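Local structure of putative tagatose-6-phosphate ketose/aldose isomerase (Escherichia coli, 3C3J) at residues 298-303 / 308-313; 280-285 / 291-296; 43-48 / 185-190. The protein is a putative sugar isomerase of the SIS family, built from two SIS domains in one chain and found as a dimer. All coordinates share one frame; numbering follows the deposited sequence.

Interactions 1 and 2 belong to one beta-alpha-beta unit in the second SIS domain. In interaction 2 strand 276-281 and the loop after it meet the middle of helix 288-302. In interaction 1 the end of that helix meets strand 307-312. The two centres are about 9 Å apart, and the contacts touch. Leu296 of interaction 2 packs on Val308 and Ala310 of interaction 1, and the two strands are neighbours in the same parallel sheet. Interaction 3 lies in the other half of the chain, where helices 23-49 and 174-187 meet. Its centre is about 40 Å from that of interaction 1 and about 32 Å from that of interaction 2, and it touches neither.

Interaction 1: 298-303 / 308-313; sequences ELRRDN and VIAIAA
Arg300 makes the polar part of this contact. Its NH1 donates to the backbone O of Val308, at 3.0 Å and with an N-H...O angle of 155°. The carbonyl oxygen lies in the guanidinium plane, at the edge of the group. Seen from the carbonyl, the donor stands well above the peptide plane. The side chain leaves the helix with CG beside the backbone N (chi1 -74°) and bends at chi2, which carries the guanidinium across to the strand. Other bonds fix its rotation: NE donates to the O of Ile318 and NH2 to the O of Pro323. The group therefore ties the end of helix 288-302 to the strand and to the chain that follows it.

Helix 288-302 and strand 307-312 are successive elements of a beta-alpha-beta unit that starts with strand 276-281. The axes of 298-302 and 308-312 run roughly antiparallel, at 155°, and come within 9.5 Å. This is the return half of the crossover in a parallel SIS-domain sheet.

The apolar part is one pair. Val308 points its side chain at the helix, and CG2 lies 4.2 Å from Leu299 CB. The rest is packing against polar groups. Val308 CG2 is also 4.2 Å from Leu299 O. Val308 CG1 turns to Arg300 instead, 4.0 Å from NH1. Ala310, two residues further along the same face of the strand, sets CB 3.7 Å from Arg300 NH2, oblique to the guanidinium plane. Leu296, one turn back on the helix, also packs on Val308 and Ala310. Leu299 reaches Val278 on the neighbouring strand.

Interaction 2: 280-285 / 291-296; sequences VFVSSH and YDLDLL
This is a buried strand-to-helix contact of mixed character, where the end of strand 276-281 and the loop after it lie against helix 288-302. Asp292 carries the polar side. Its OD2 accepts from the backbone N of Ser283 at 2.8 Å. The N-H...O angle is 161°, and the nitrogen meets the oxygen nearly along its C-O axis. Ser283 CB stands close to the same oxygen, at 3.2 Å. A water also donates to OD2, at 2.6 Å, and to the O of Phe281. Two donors thus grip one carboxylate oxygen, and the water joins it to the last residue of the strand. OD1 is bonded to Ser232 OG, so both oxygens have partners and the carboxylate is held against rotation.

With chi1 at -179°, Ser283 OG lies beside its own carbonyl carbon, on the side of the onward chain. There it accepts from the N of His285 at 2.9 Å, which makes an ST turn, and it is also bonded to OD2 of Asp335. The loop is thus fixed from helix 288-302 and from the start of helix 335-356.

Apolar pairs make the rest of the contact. Val280 CG2 meets Leu296 CD1 at 4.2 Å, the two side chains crossing obliquely. Val282 CG1 meets Leu293 CD2 at 4.1 Å, with the side chains at about a right angle. Val280 and Leu296 point at each other's segments, while Leu293 comes nearer only with its end. The arrangement is the outgoing half of a beta-alpha-beta crossover, with the loop at the C-terminal end of a parallel strand anchored to the helix it leads into, in an SIS-domain sheet.

Interaction 3: 43-48 / 185-190; sequences NFLEPL and AVFAPE
The nearest CA atoms are those of Leu45 and Phe187, 9.2 Å apart. The contact joins helix 23-49 to the end of helix 174-187, over the sheet of the first SIS domain. Segment 43-48 is helical but kinked: Pro47 has no N-H to give, and Leu48 N makes just a weak bond, to Leu45 O. Residues 185-187 end helix 174-187. The chain leaves helical geometry at Ala188 and runs on as loop.

One side chain bridges the gap. Leu45 points at the other segment, with CG beside its backbone N (chi1 -73°), and presents both methyls. CD1 meets Val186 CG1 at 3.4 Å, tighter than usual for two carbons. The same CD1 lies 4.1 Å from Phe187 CE1, oblique to the ring, and CD2 is also 4.1 Å from that atom. Leu45 crosses both partners at about a right angle. Val186 CG1 also lies over one face of the Phe187 ring, towards its rim, so Leu45, Val186 and the ring touch one another in a three-way cluster. Leu45 and Phe187 both reach Leu106 of strand 105-111, and Phe83 meets the Phe187 ring edge to face. Arg38 adds polar ties, to the O atoms of Ala185 and Val186.

The contact between the segments is wholly apolar, so shape and burial hold it.

Interaction 1: 298-303 / 308-313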
ATOM      1  N   GLU A 298      20.476  12.263  -1.997  1.00 18.20           N
ATOM      2  CA  GLU A 298      19.933  13.049  -0.908  1.00 19.06           C
ATOM      3  C   GLU A 298      20.151  12.373   0.451  1.00 18.61           C
ATOM      4  O   GLU A 298      20.578  13.028   1.406  1.00 18.29           O
ATOM      5  CB  GLU A 298      18.437  13.300  -1.159  1.00 18.74           C
ATOM      6  CG  GLU A 298      17.672  14.028  -0.050  1.00 19.72           C
ATOM      7  CD  GLU A 298      16.223  14.313  -0.441  1.00 21.44           C
ATOM      8  OE1 GLU A 298      15.973  14.602  -1.647  1.00 22.40           O
ATOM      9  OE2 GLU A 298      15.346  14.227   0.456  1.00 26.05           O
ATOM     10  N   LEU A 299      19.890  11.068   0.541  1.00 19.09           N
ATOM     11  CA  LEU A 299      20.137  10.342   1.792  1.00 19.52           C
ATOM     12  C   LEU A 299      21.622  10.315   2.161  1.00 19.49           C
ATOM     13  O   LEU A 299      21.960  10.363   3.333  1.00 19.89           O
ATOM     14  CB  LEU A 299      19.591   8.905   1.709  1.00 19.62           C
ATOM     15  CG  LEU A 299      18.070   8.813   1.527  1.00 20.65           C
ATOM     16  CD1 LEU A 299      17.608   7.364   1.673  1.00 21.09           C
ATOM     17  CD2 LEU A 299      17.313   9.739   2.477  1.00 21.96           C
ATOM     18  N   ARG A 300      22.490  10.226   1.163  1.00 19.75           N
ATOM     19  CA  ARG A 300      23.939  10.186   1.390  1.00 20.63           C
ATOM     20  C   ARG A 300      24.443  11.552   1.868  1.00 21.64           C
ATOM     21  O   ARG A 300      25.221  11.652   2.834  1.00 20.90           O
ATOM     22  CB  ARG A 300      24.673   9.762   0.115  1.00 20.47           C
ATOM     23  CG  ARG A 300      24.540   8.263  -0.230  1.00 20.58           C
ATOM     24  CD  ARG A 300      25.803   7.713  -0.857  1.00 20.15           C
ATOM     25  NE  ARG A 300      25.673   6.406  -1.486  1.00 20.05           N
ATOM     26  CZ  ARG A 300      25.504   5.258  -0.837  1.00 18.76           C
ATOM     27  NH1 ARG A 300      25.377   5.230   0.479  1.00 19.06           N
ATOM     28  NH2 ARG A 300      25.451   4.124  -1.524  1.00 20.88           N
ATOM     29  N   ARG A 301      23.954  12.593   1.214  1.00 22.26           N
ATOM     30  CA  ARG A 301      24.272  13.968   1.581  1.00 25.35           C
ATOM     31  C   ARG A 301      23.766  14.346   2.971  1.00 25.15           C
ATOM     32  O   ARG A 301      24.483  15.009   3.720  1.00 24.37           O
ATOM     33  CB  ARG A 301      23.680  14.923   0.549  1.00 25.13           C
ATOM     34  CG  ARG A 301      24.393  16.217   0.414  1.00 29.66           C
ATOM     35  CD  ARG A 301      23.464  17.373   0.010  1.00 31.46           C
ATOM     36  NE  ARG A 301      22.389  17.057  -0.963  1.00 37.56           N
ATOM     37  CZ  ARG A 301      21.107  16.758  -0.659  1.00 39.06           C
ATOM     38  NH1 ARG A 301      20.678  16.661   0.612  1.00 39.36           N
ATOM     39  NH2 ARG A 301      20.236  16.529  -1.648  1.00 38.25           N
ATOM     40  N   ASP A 302      22.532  13.952   3.298  1.00 25.26           N
ATOM     41  CA  ASP A 302      21.941  14.178   4.623  1.00 26.35           C
ATOM     42  C   ASP A 302      22.817  13.615   5.738  1.00 26.56           C
ATOM     43  O   ASP A 302      22.927  14.202   6.812  1.00 25.97           O
ATOM     44  CB  ASP A 302      20.577  13.489   4.751  1.00 26.61           C
ATOM     45  CG  ASP A 302      19.492  14.149   3.931  1.00 29.57           C
ATOM     46  OD1 ASP A 302      19.708  15.283   3.427  1.00 33.71           O
ATOM     47  OD2 ASP A 302      18.410  13.526   3.797  1.00 30.82           O
ATOM     48  N   ASN A 303      23.387  12.442   5.496  1.00 26.60           N
ATOM     49  CA  ASN A 303      24.256  11.791   6.456  1.00 27.32           C
ATOM     50  C   ASN A 303      23.600  11.629   7.838  1.00 27.10           C
ATOM     51  O   ASN A 303      24.246  11.812   8.873  1.00 27.29           O
ATOM     52  CB  ASN A 303      25.584  12.566   6.555  1.00 27.75           C
ATOM     53  CG  ASN A 303      26.644  11.808   7.300  1.00 28.42           C
ATOM     54  OD1 ASN A 303      26.777  10.596   7.158  1.00 33.44           O
ATOM     55  ND2 ASN A 303      27.387  12.512   8.127  1.00 30.73           N
ATOM     56  N   VAL A 308      23.372   3.844   4.900  1.00 18.74           N
ATOM     57  CA  VAL A 308      22.588   3.842   3.662  1.00 18.62           C
ATOM     58  C   VAL A 308      23.274   2.892   2.692  1.00 18.22           C
ATOM     59  O   VAL A 308      24.430   3.103   2.333  1.00 17.83           O
ATOM     60  CB  VAL A 308      22.457   5.227   3.014  1.00 18.51           C
ATOM     61  CG1 VAL A 308      21.589   5.151   1.698  1.00 18.15           C
ATOM     62  CG2 VAL A 308      21.845   6.249   4.011  1.00 19.02           C
ATOM     63  N   ILE A 309      22.566   1.830   2.287  1.00 17.66           N
ATOM     64  CA  ILE A 309      23.102   0.812   1.375  1.00 17.20           C
ATOM     65  C   ILE A 309      22.295   0.843   0.081  1.00 16.97           C
ATOM     66  O   ILE A 309      21.085   0.734   0.116  1.00 15.92           O
ATOM     67  CB  ILE A 309      23.010  -0.615   1.978  1.00 17.56           C
ATOM     68  CG1 ILE A 309      23.781  -0.721   3.286  1.00 18.19           C
ATOM     69  CG2 ILE A 309      23.501  -1.691   1.005  1.00 16.81           C
ATOM     70  CD1 ILE A 309      23.669  -2.096   3.914  1.00 17.09           C
ATOM     71  N   ALA A 310      22.984   1.028  -1.038  1.00 15.90           N
ATOM     72  CA  ALA A 310      22.407   0.909  -2.367  1.00 16.37           C
ATOM     73  C   ALA A 310      22.740  -0.474  -2.896  1.00 16.48           C
ATOM     74  O   ALA A 310      23.910  -0.897  -2.859  1.00 15.62           O
ATOM     75  CB  ALA A 310      22.975   1.945  -3.287  1.00 15.94           C
ATOM     76  N   ILE A 311      21.726  -1.166  -3.410  1.00 16.23           N
ATOM     77  CA  ILE A 311      21.921  -2.409  -4.148  1.00 15.94           C
ATOM     78  C   ILE A 311      21.569  -2.144  -5.616  1.00 16.09           C
ATOM     79  O   ILE A 311      20.464  -1.705  -5.917  1.00 16.07           O
ATOM     80  CB  ILE A 311      21.085  -3.583  -3.568  1.00 16.06           C
ATOM     81  CG1 ILE A 311      21.301  -3.710  -2.051  1.00 15.76           C
ATOM     82  CG2 ILE A 311      21.447  -4.886  -4.259  1.00 16.01           C
ATOM     83  CD1 ILE A 311      20.445  -4.790  -1.384  1.00 15.60           C
ATOM     84  N   ALA A 312      22.531  -2.359  -6.521  1.00 16.23           N
ATOM     85  CA  ALA A 312      22.356  -2.017  -7.934  1.00 16.62           C
ATOM     86  C   ALA A 312      23.131  -2.923  -8.878  1.00 17.50           C
ATOM     87  O   ALA A 312      24.180  -3.458  -8.514  1.00 16.51           O
ATOM     88  CB  ALA A 312      22.737  -0.550  -8.189  1.00 16.23           C
ATOM     89  N   ALA A 313      22.622  -3.037 -10.108  1.00 18.10           N
ATOM     90  CA  ALA A 313      23.301  -3.741 -11.189  1.00 19.95           C
ATOM     91  C   ALA A 313      24.532  -2.982 -11.687  1.00 21.43           C
ATOM     92  O   ALA A 313      25.519  -3.595 -12.026  1.00 21.01           O
ATOM     93  CB  ALA A 313      22.360  -3.975 -12.333  1.00 19.16           C
TER

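Interaction 2: 280-285 / 291-296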
ATOM      1  N   VAL A 280      18.298   0.722  -0.426  1.00 14.96           N
ATOM      2  CA  VAL A 280      17.668   1.175  -1.657  1.00 15.00           C
ATOM      3  C   VAL A 280      17.864   0.140  -2.740  1.00 15.28           C
ATOM      4  O   VAL A 280      19.001  -0.161  -3.128  1.00 15.48           O
ATOM      5  CB  VAL A 280      18.210   2.543  -2.117  1.00 14.86           C
ATOM      6  CG1 VAL A 280      17.518   2.991  -3.420  1.00 15.73           C
ATOM      7  CG2 VAL A 280      18.046   3.588  -0.994  1.00 15.30           C
ATOM      8  N   PHE A 281      16.749  -0.391  -3.233  1.00 14.79           N
ATOM      9  CA  PHE A 281      16.730  -1.290  -4.379  1.00 14.73           C
ATOM     10  C   PHE A 281      16.677  -0.437  -5.674  1.00 15.38           C
ATOM     11  O   PHE A 281      15.615   0.066  -6.061  1.00 15.20           O
ATOM     12  CB  PHE A 281      15.498  -2.217  -4.346  1.00 14.33           C
ATOM     13  CG  PHE A 281      15.396  -3.136  -3.128  1.00 14.56           C
ATOM     14  CD1 PHE A 281      16.508  -3.499  -2.358  1.00 12.86           C
ATOM     15  CD2 PHE A 281      14.175  -3.712  -2.819  1.00 14.40           C
ATOM     16  CE1 PHE A 281      16.373  -4.344  -1.275  1.00 13.57           C
ATOM     17  CE2 PHE A 281      14.033  -4.585  -1.762  1.00 14.55           C
ATOM     18  CZ  PHE A 281      15.130  -4.921  -0.992  1.00 13.88           C
ATOM     19  N   VAL A 282      17.822  -0.267  -6.335  1.00 14.88           N
ATOM     20  CA  VAL A 282      17.908   0.617  -7.479  1.00 15.03           C
ATOM     21  C   VAL A 282      17.328  -0.024  -8.753  1.00 14.99           C
ATOM     22  O   VAL A 282      17.690  -1.144  -9.130  1.00 15.99           O
ATOM     23  CB  VAL A 282      19.380   1.060  -7.704  1.00 15.03           C
ATOM     24  CG1 VAL A 282      19.513   1.996  -8.934  1.00 15.46           C
ATOM     25  CG2 VAL A 282      19.909   1.732  -6.454  1.00 15.03           C
ATOM     26  N   SER A 283      16.432   0.697  -9.416  1.00 14.85           N
ATOM     27  CA  SER A 283      15.835   0.220 -10.656  1.00 14.91           C
ATOM     28  C   SER A 283      16.885  -0.011 -11.736  1.00 15.17           C
ATOM     29  O   SER A 283      17.892   0.690 -11.792  1.00 15.01           O
ATOM     30  CB  SER A 283      14.753   1.195 -11.155  1.00 15.17           C
ATOM     31  OG  SER A 283      14.159   0.723 -12.354  1.00 12.83           O
ATOM     32  N   SER A 284      16.634  -1.007 -12.579  1.00 15.49           N
ATOM     33  CA  SER A 284      17.392  -1.233 -13.815  1.00 15.88           C
ATOM     34  C   SER A 284      16.797  -0.485 -15.005  1.00 15.93           C
ATOM     35  O   SER A 284      17.367  -0.483 -16.106  1.00 14.84           O
ATOM     36  CB  SER A 284      17.427  -2.729 -14.132  1.00 15.62           C
ATOM     37  OG  SER A 284      16.123  -3.219 -14.364  1.00 16.48           O
ATOM     38  N   HIS A 285      15.641   0.123 -14.794  1.00 16.41           N
ATOM     39  CA  HIS A 285      14.987   0.858 -15.852  1.00 16.96           C
ATOM     40  C   HIS A 285      15.668   2.216 -15.958  1.00 17.18           C
ATOM     41  O   HIS A 285      15.821   2.928 -14.965  1.00 16.94           O
ATOM     42  CB  HIS A 285      13.479   1.001 -15.625  1.00 16.62           C
ATOM     43  CG  HIS A 285      12.744   1.513 -16.824  1.00 17.33           C
ATOM     44  ND1 HIS A 285      12.821   2.827 -17.237  1.00 17.91           N
ATOM     45  CD2 HIS A 285      11.921   0.889 -17.701  1.00 18.47           C
ATOM     46  CE1 HIS A 285      12.076   2.989 -18.324  1.00 18.77           C
ATOM     47  NE2 HIS A 285      11.515   1.831 -18.621  1.00 17.90           N
ATOM     48  N   TYR A 291      15.422   8.614 -10.668  1.00 15.03           N
ATOM     49  CA  TYR A 291      14.747   9.055  -9.469  1.00 15.15           C
ATOM     50  C   TYR A 291      15.307   8.361  -8.236  1.00 15.24           C
ATOM     51  O   TYR A 291      15.463   8.980  -7.185  1.00 14.85           O
ATOM     52  CB  TYR A 291      13.239   8.811  -9.594  1.00 15.03           C
ATOM     53  CG  TYR A 291      12.583   9.697 -10.646  1.00 15.10           C
ATOM     54  CD1 TYR A 291      12.107  10.955 -10.318  1.00 15.33           C
ATOM     55  CD2 TYR A 291      12.468   9.275 -11.962  1.00 14.66           C
ATOM     56  CE1 TYR A 291      11.519  11.765 -11.269  1.00 14.63           C
ATOM     57  CE2 TYR A 291      11.901  10.069 -12.921  1.00 15.08           C
ATOM     58  CZ  TYR A 291      11.429  11.317 -12.574  1.00 15.12           C
ATOM     59  OH  TYR A 291      10.848  12.110 -13.523  1.00 16.49           O
ATOM     60  N   ASP A 292      15.572   7.062  -8.368  1.00 15.82           N
ATOM     61  CA  ASP A 292      16.210   6.280  -7.287  1.00 15.63           C
ATOM     62  C   ASP A 292      17.559   6.862  -6.897  1.00 15.91           C
ATOM     63  O   ASP A 292      17.857   7.015  -5.714  1.00 15.49           O
ATOM     64  CB  ASP A 292      16.398   4.824  -7.676  1.00 15.47           C
ATOM     65  CG  ASP A 292      15.068   4.100  -7.939  1.00 16.44           C
ATOM     66  OD1 ASP A 292      14.004   4.616  -7.546  1.00 14.66           O
ATOM     67  OD2 ASP A 292      15.108   3.022  -8.554  1.00 17.33           O
ATOM     68  N   LEU A 293      18.360   7.207  -7.892  1.00 16.44           N
ATOM     69  CA  LEU A 293      19.686   7.733  -7.627  1.00 16.92           C
ATOM     70  C   LEU A 293      19.664   9.174  -7.057  1.00 16.90           C
ATOM     71  O   LEU A 293      20.490   9.505  -6.221  1.00 16.44           O
ATOM     72  CB  LEU A 293      20.534   7.631  -8.887  1.00 17.36           C
ATOM     73  CG  LEU A 293      20.926   6.228  -9.345  1.00 18.15           C
ATOM     74  CD1 LEU A 293      21.806   6.362 -10.568  1.00 21.30           C
ATOM     75  CD2 LEU A 293      21.675   5.457  -8.247  1.00 20.97           C
ATOM     76  N   ASP A 294      18.726  10.018  -7.481  1.00 16.81           N
ATOM     77  CA  ASP A 294      18.548  11.334  -6.848  1.00 17.13           C
ATOM     78  C   ASP A 294      18.177  11.243  -5.375  1.00 17.25           C
ATOM     79  O   ASP A 294      18.697  11.997  -4.563  1.00 17.11           O
ATOM     80  CB  ASP A 294      17.461  12.123  -7.545  1.00 17.91           C
ATOM     81  CG  ASP A 294      17.858  12.559  -8.909  1.00 19.75           C
ATOM     82  OD1 ASP A 294      19.077  12.545  -9.229  1.00 21.79           O
ATOM     83  OD2 ASP A 294      16.930  12.933  -9.651  1.00 23.40           O
ATOM     84  N   LEU A 295      17.287  10.320  -5.034  1.00 16.32           N
ATOM     85  CA  LEU A 295      16.954  10.079  -3.638  1.00 16.77           C
ATOM     86  C   LEU A 295      18.155   9.502  -2.837  1.00 16.41           C
ATOM     87  O   LEU A 295      18.439   9.937  -1.709  1.00 15.91           O
ATOM     88  CB  LEU A 295      15.703   9.178  -3.476  1.00 16.90           C
ATOM     89  CG  LEU A 295      15.608   9.079  -1.931  1.00 18.90           C
ATOM     90  CD1 LEU A 295      14.696  10.080  -1.288  1.00 17.70           C
ATOM     91  CD2 LEU A 295      15.477   7.679  -1.376  1.00 19.43           C
ATOM     92  N   LEU A 296      18.858   8.532  -3.422  1.00 16.18           N
ATOM     93  CA  LEU A 296      20.070   7.999  -2.797  1.00 16.92           C
ATOM     94  C   LEU A 296      21.062   9.133  -2.489  1.00 16.91           C
ATOM     95  O   LEU A 296      21.592   9.232  -1.385  1.00 16.67           O
ATOM     96  CB  LEU A 296      20.725   6.989  -3.720  1.00 16.77           C
ATOM     97  CG  LEU A 296      21.943   6.238  -3.195  1.00 17.07           C
ATOM     98  CD1 LEU A 296      21.603   5.581  -1.851  1.00 16.35           C
ATOM     99  CD2 LEU A 296      22.365   5.213  -4.260  1.00 16.81           C
TER
HETATM  100  O   HOH W   1      13.614   1.153  -7.622  1.00 19.40           O

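Interaction 3: 43-48 / 185-190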
ATOM      1  N   ASN A  43      -5.188 -24.010 -23.061  1.00 23.01           N
ATOM      2  CA  ASN A  43      -6.592 -24.365 -23.305  1.00 23.60           C
ATOM      3  C   ASN A  43      -7.544 -23.702 -22.312  1.00 22.81           C
ATOM      4  O   ASN A  43      -8.677 -23.360 -22.647  1.00 22.51           O
ATOM      5  CB  ASN A  43      -6.797 -25.874 -23.222  1.00 24.36           C
ATOM      6  CG  ASN A  43      -6.188 -26.610 -24.397  1.00 27.47           C
ATOM      7  OD1 ASN A  43      -5.716 -25.992 -25.358  1.00 32.17           O
ATOM      8  ND2 ASN A  43      -6.195 -27.948 -24.326  1.00 31.58           N
ATOM      9  N   PHE A  44      -7.089 -23.573 -21.074  1.00 21.99           N
ATOM     10  CA  PHE A  44      -7.898 -22.968 -20.029  1.00 21.65           C
ATOM     11  C   PHE A  44      -7.920 -21.458 -20.202  1.00 21.41           C
ATOM     12  O   PHE A  44      -8.986 -20.834 -20.134  1.00 21.08           O
ATOM     13  CB  PHE A  44      -7.352 -23.326 -18.654  1.00 22.03           C
ATOM     14  CG  PHE A  44      -8.078 -22.648 -17.529  1.00 22.33           C
ATOM     15  CD1 PHE A  44      -9.391 -22.963 -17.251  1.00 22.53           C
ATOM     16  CD2 PHE A  44      -7.456 -21.676 -16.774  1.00 21.99           C
ATOM     17  CE1 PHE A  44     -10.057 -22.324 -16.203  1.00 22.68           C
ATOM     18  CE2 PHE A  44      -8.109 -21.036 -15.754  1.00 22.47           C
ATOM     19  CZ  PHE A  44      -9.405 -21.366 -15.457  1.00 22.60           C
ATOM     20  N   LEU A  45      -6.746 -20.873 -20.421  1.00 20.26           N
ATOM     21  CA  LEU A  45      -6.594 -19.420 -20.304  1.00 21.27           C
ATOM     22  C   LEU A  45      -6.934 -18.660 -21.572  1.00 21.94           C
ATOM     23  O   LEU A  45      -7.452 -17.542 -21.497  1.00 21.47           O
ATOM     24  CB  LEU A  45      -5.174 -19.033 -19.879  1.00 21.29           C
ATOM     25  CG  LEU A  45      -4.761 -19.290 -18.448  1.00 20.06           C
ATOM     26  CD1 LEU A  45      -3.251 -19.018 -18.324  1.00 20.24           C
ATOM     27  CD2 LEU A  45      -5.562 -18.423 -17.461  1.00 20.02           C
ATOM     28  N   GLU A  46      -6.614 -19.225 -22.735  1.00 23.38           N
ATOM     29  CA  GLU A  46      -6.758 -18.470 -23.980  1.00 25.92           C
ATOM     30  C   GLU A  46      -8.198 -18.004 -24.222  1.00 24.92           C
ATOM     31  O   GLU A  46      -8.395 -16.861 -24.612  1.00 25.42           O
ATOM     32  CB  GLU A  46      -6.148 -19.214 -25.194  1.00 26.47           C
ATOM     33  CG  GLU A  46      -4.572 -19.255 -25.115  1.00 29.91           C
ATOM     34  CD  GLU A  46      -3.837 -19.927 -26.301  1.00 30.62           C
ATOM     35  OE1 GLU A  46      -4.478 -20.642 -27.122  1.00 38.54           O
ATOM     36  OE2 GLU A  46      -2.590 -19.742 -26.389  1.00 37.68           O
ATOM     37  N   PRO A  47      -9.203 -18.859 -23.964  1.00 25.09           N
ATOM     38  CA  PRO A  47     -10.585 -18.386 -24.134  1.00 24.57           C
ATOM     39  C   PRO A  47     -10.972 -17.269 -23.168  1.00 24.17           C
ATOM     40  O   PRO A  47     -11.845 -16.450 -23.499  1.00 24.46           O
ATOM     41  CB  PRO A  47     -11.437 -19.631 -23.864  1.00 24.78           C
ATOM     42  CG  PRO A  47     -10.490 -20.780 -23.982  1.00 25.97           C
ATOM     43  CD  PRO A  47      -9.158 -20.273 -23.561  1.00 25.52           C
ATOM     44  N   LEU A  48     -10.338 -17.238 -21.994  1.00 22.68           N
ATOM     45  CA  LEU A  48     -10.621 -16.207 -21.006  1.00 22.38           C
ATOM     46  C   LEU A  48      -9.981 -14.894 -21.405  1.00 22.39           C
ATOM     47  O   LEU A  48     -10.620 -13.847 -21.384  1.00 21.95           O
ATOM     48  CB  LEU A  48     -10.106 -16.620 -19.625  1.00 21.18           C
ATOM     49  CG  LEU A  48     -10.659 -17.936 -19.086  1.00 20.01           C
ATOM     50  CD1 LEU A  48     -10.158 -18.176 -17.670  1.00 18.92           C
ATOM     51  CD2 LEU A  48     -12.179 -17.898 -19.136  1.00 19.52           C
ATOM     52  N   ALA A 185       5.586 -16.496 -15.529  1.00 13.33           N
ATOM     53  CA  ALA A 185       5.783 -17.445 -16.627  1.00 13.33           C
ATOM     54  C   ALA A 185       4.481 -17.837 -17.270  1.00 13.88           C
ATOM     55  O   ALA A 185       4.444 -18.074 -18.466  1.00 13.83           O
ATOM     56  CB  ALA A 185       6.527 -18.685 -16.169  1.00 13.74           C
ATOM     57  N   VAL A 186       3.410 -17.903 -16.483  1.00 14.15           N
ATOM     58  CA  VAL A 186       2.103 -18.259 -17.018  1.00 14.66           C
ATOM     59  C   VAL A 186       1.629 -17.179 -17.973  1.00 15.14           C
ATOM     60  O   VAL A 186       1.189 -17.492 -19.077  1.00 15.64           O
ATOM     61  CB  VAL A 186       1.041 -18.477 -15.900  1.00 14.29           C
ATOM     62  CG1 VAL A 186      -0.400 -18.454 -16.500  1.00 14.24           C
ATOM     63  CG2 VAL A 186       1.321 -19.831 -15.140  1.00 14.61           C
ATOM     64  N   PHE A 187       1.759 -15.907 -17.580  1.00 15.66           N
ATOM     65  CA  PHE A 187       1.147 -14.807 -18.356  1.00 16.05           C
ATOM     66  C   PHE A 187       2.065 -14.083 -19.319  1.00 16.13           C
ATOM     67  O   PHE A 187       1.569 -13.425 -20.238  1.00 17.43           O
ATOM     68  CB  PHE A 187       0.428 -13.831 -17.406  1.00 16.15           C
ATOM     69  CG  PHE A 187      -0.734 -14.460 -16.722  1.00 16.09           C
ATOM     70  CD1 PHE A 187      -1.929 -14.640 -17.403  1.00 15.96           C
ATOM     71  CD2 PHE A 187      -0.616 -14.962 -15.431  1.00 15.90           C
ATOM     72  CE1 PHE A 187      -3.020 -15.251 -16.775  1.00 15.97           C
ATOM     73  CE2 PHE A 187      -1.681 -15.583 -14.815  1.00 17.19           C
ATOM     74  CZ  PHE A 187      -2.892 -15.748 -15.506  1.00 16.73           C
ATOM     75  N   ALA A 188       3.382 -14.206 -19.128  1.00 16.29           N
ATOM     76  CA  ALA A 188       4.360 -13.573 -20.015  1.00 16.24           C
ATOM     77  C   ALA A 188       5.449 -14.572 -20.458  1.00 16.27           C
ATOM     78  O   ALA A 188       6.632 -14.320 -20.299  1.00 16.32           O
ATOM     79  CB  ALA A 188       4.961 -12.361 -19.340  1.00 16.50           C
ATOM     80  N   PRO A 189       5.039 -15.704 -21.041  1.00 16.83           N
ATOM     81  CA  PRO A 189       6.028 -16.751 -21.353  1.00 17.09           C
ATOM     82  C   PRO A 189       7.026 -16.380 -22.444  1.00 17.88           C
ATOM     83  O   PRO A 189       8.081 -17.005 -22.567  1.00 17.89           O
ATOM     84  CB  PRO A 189       5.171 -17.935 -21.793  1.00 16.85           C
ATOM     85  CG  PRO A 189       3.935 -17.318 -22.330  1.00 17.35           C
ATOM     86  CD  PRO A 189       3.675 -16.112 -21.434  1.00 16.96           C
ATOM     87  N   GLU A 190       6.697 -15.360 -23.221  1.00 19.45           N
ATOM     88  CA  GLU A 190       7.607 -14.889 -24.259  1.00 20.82           C
ATOM     89  C   GLU A 190       8.794 -14.120 -23.668  1.00 21.10           C
ATOM     90  O   GLU A 190       9.774 -13.861 -24.376  1.00 21.50           O
ATOM     91  CB  GLU A 190       6.841 -14.058 -25.292  1.00 21.76           C
ATOM     92  CG  GLU A 190       6.302 -12.710 -24.811  1.00 24.16           C
ATOM     93  CD  GLU A 190       5.080 -12.797 -23.855  1.00 26.60           C
ATOM     94  OE1 GLU A 190       4.469 -13.861 -23.656  1.00 27.35           O
ATOM     95  OE2 GLU A 190       4.704 -11.762 -23.303  1.00 32.24           O
TER